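Local coordinates for lipid II:glycine glycyltransferase (Staphylococcus aureus, PDB 6SNR), which probably adds the first glycine of the pentaglycine bridge to the lysine of lipid II, using glycyl-tRNA as donor in cell-wall peptidoglycan synthesis, at residues 177-182 with 302-307. Sequence-based numbering, arbitrary orientation.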
loop_
_atom_site.group_PDB
_atom_site.type_symbol
_atom_site.label_atom_id
_atom_site.label_comp_id
_atom_site.label_asym_id
_atom_site.label_seq_id
_atom_site.Cartn_x
_atom_site.Cartn_y
_atom_site.Cartn_z
ATOM N N ARG A 177 -23.068 4.367 2.355
ATOM C CA ARG A 177 -23.955 3.175 2.303
ATOM C C ARG A 177 -24.053 2.382 3.600
ATOM O O ARG A 177 -24.994 1.599 3.784
ATOM C CB ARG A 177 -23.669 2.288 1.081
ATOM C CG ARG A 177 -23.888 3.036 -0.233
ATOM C CD ARG A 177 -24.959 2.573 -1.195
ATOM N NE ARG A 177 -24.400 1.668 -2.187
ATOM C CZ ARG A 177 -24.724 1.578 -3.489
ATOM N NH1 ARG A 177 -24.093 0.662 -4.220
ATOM N NH2 ARG A 177 -25.627 2.365 -4.089
ATOM N N GLY A 178 -23.112 2.568 4.522
ATOM C CA GLY A 178 -23.262 2.010 5.872
ATOM C C GLY A 178 -22.200 1.029 6.359
ATOM O O GLY A 178 -22.478 0.214 7.197
ATOM N N THR A 179 -20.974 1.105 5.848
ATOM C CA THR A 179 -19.860 0.351 6.484
ATOM C C THR A 179 -19.019 1.291 7.359
ATOM O O THR A 179 -19.101 2.497 7.220
ATOM C CB THR A 179 -18.919 -0.307 5.428
ATOM O OG1 THR A 179 -18.468 0.663 4.468
ATOM C CG2 THR A 179 -19.615 -1.470 4.705
ATOM N N THR A 180 -18.188 0.721 8.239
ATOM C CA THR A 180 -17.178 1.474 8.979
ATOM C C THR A 180 -15.802 0.857 8.696
ATOM O O THR A 180 -15.678 -0.366 8.446
ATOM C CB THR A 180 -17.415 1.440 10.505
ATOM O OG1 THR A 180 -17.507 0.090 10.942
ATOM C CG2 THR A 180 -18.725 2.132 10.857
ATOM N N VAL A 181 -14.800 1.718 8.679
ATOM C CA VAL A 181 -13.401 1.242 8.515
ATOM C C VAL A 181 -12.757 1.289 9.891
ATOM O O VAL A 181 -12.756 2.339 10.534
ATOM C CB VAL A 181 -12.663 2.097 7.502
ATOM C CG1 VAL A 181 -11.261 1.556 7.283
ATOM C CG2 VAL A 181 -13.445 2.123 6.175
ATOM N N GLU A 182 -12.197 0.148 10.314
ATOM C CA GLU A 182 -11.474 0.026 11.589
ATOM C C GLU A 182 -9.963 -0.120 11.337
ATOM O O GLU A 182 -9.577 -0.851 10.441
ATOM C CB GLU A 182 -11.898 -1.241 12.328
ATOM C CG GLU A 182 -13.341 -1.281 12.811
ATOM C CD GLU A 182 -13.747 -2.619 13.417
ATOM O OE1 GLU A 182 -12.952 -3.590 13.428
ATOM O OE2 GLU A 182 -14.912 -2.702 13.871
ATOM N N ILE A 302 -20.199 -8.274 10.292
ATOM C CA ILE A 302 -19.472 -9.100 9.380
ATOM C C ILE A 302 -18.402 -8.218 8.762
ATOM O O ILE A 302 -18.651 -7.056 8.435
ATOM C CB ILE A 302 -20.382 -9.687 8.275
ATOM C CG1 ILE A 302 -19.616 -10.719 7.427
ATOM C CG2 ILE A 302 -20.974 -8.605 7.389
ATOM C CD1 ILE A 302 -20.314 -11.118 6.142
ATOM N N TYR A 303 -17.213 -8.780 8.637
ATOM C CA TYR A 303 -16.126 -8.087 7.944
ATOM C C TYR A 303 -16.149 -8.434 6.463
ATOM O O TYR A 303 -16.241 -9.595 6.092
ATOM C CB TYR A 303 -14.786 -8.477 8.566
ATOM C CG TYR A 303 -14.573 -7.849 9.912
ATOM C CD1 TYR A 303 -14.303 -6.495 10.046
ATOM C CD2 TYR A 303 -14.617 -8.613 11.067
ATOM C CE1 TYR A 303 -14.102 -5.889 11.277
ATOM C CE2 TYR A 303 -14.409 -8.027 12.306
ATOM C CZ TYR A 303 -14.158 -6.676 12.425
ATOM O OH TYR A 303 -13.962 -6.100 13.677
ATOM N N LEU A 304 -16.025 -7.390 5.636
ATOM C CA LEU A 304 -16.118 -7.469 4.201
ATOM C C LEU A 304 -14.812 -7.330 3.441
ATOM O O LEU A 304 -14.657 -7.880 2.351
ATOM C CB LEU A 304 -17.025 -6.322 3.721
ATOM C CG LEU A 304 -18.473 -6.343 4.240
ATOM C CD1 LEU A 304 -19.272 -5.259 3.547
ATOM C CD2 LEU A 304 -19.088 -7.711 4.063
ATOM N N SER A 305 -13.900 -6.519 3.970
ATOM C CA SER A 305 -12.622 -6.332 3.295
ATOM C C SER A 305 -11.549 -6.016 4.320
ATOM O O SER A 305 -11.841 -5.716 5.461
ATOM C CB SER A 305 -12.693 -5.245 2.237
ATOM O OG SER A 305 -12.911 -3.961 2.768
ATOM N N GLY A 306 -10.300 -6.044 3.886
ATOM C CA GLY A 306 -9.180 -5.724 4.771
ATOM C C GLY A 306 -7.932 -5.452 3.950
ATOM O O GLY A 306 -7.858 -5.805 2.745
ATOM N N ALA A 307 -6.984 -4.750 4.582
ATOM C CA ALA A 307 -5.739 -4.439 3.917
ATOM C C ALA A 307 -4.623 -4.129 4.893
ATOM O O ALA A 307 -4.853 -3.692 6.016
ATOM C CB ALA A 307 -5.954 -3.256 3.018
#
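Glu182 has its CG opposite the carbonyl carbon and beside the backbone N (chi1 -66°). Beyond CG the chain runs extended, which carries the carboxylate out to the hydroxyl of Tyr303. The tyrosine CG takes the same place on its own backbone, and the ring carries its hydroxyl the rest of the way. Tyr303 OH donates a hydrogen bond to Glu182 OE1 at 2.7 Å. It meets the syn side of that oxygen, 17° out of the carboxylate plane. Because the approach is syn, the second oxygen stays nearby, with Glu182 OE2 3.5 Å from Tyr303 OH, but the bond goes to OE1. The carboxylate sits at the ring edge, and Glu182 OE1 lies 3.4 Å from Tyr303 CE1. The two planes are turned 78° apart, so the groups do not stack.

The strands themselves do not pair. Strand 226-233 lies between them in a mixed sheet and runs antiparallel to both. Thr180 and Glu182 bond through their backbones to one side of it, Ile302 and Leu304 to the other. The nearest CA atoms, those of Thr179 and Leu304, are 9.0 Å apart. Side chains must therefore reach across the middle strand, and Glu182 and Tyr303 both touch Lys232 of that strand. This sheet belongs to the acetyltransferase-like fold of the FemABX family. The helical arm formed by 235-262 and 267-297 is inserted between strands 226-233 and 302-312.

A second, apolar touch joins the buried Thr179 and Leu304. Methyl Thr179 CG2 meets methyl Leu304 CD1 at 4.0 Å. The threonine hydroxyl is used separately: OG1 is hydrogen-bonded to His335 ND1 in helix 332-347. Just before Thr179, Gly178 is the first residue past the helix to leave helical backbone angles, with positive phi, and its carbonyl oxygen accepts a hydrogen bond from Asn238 of the arm.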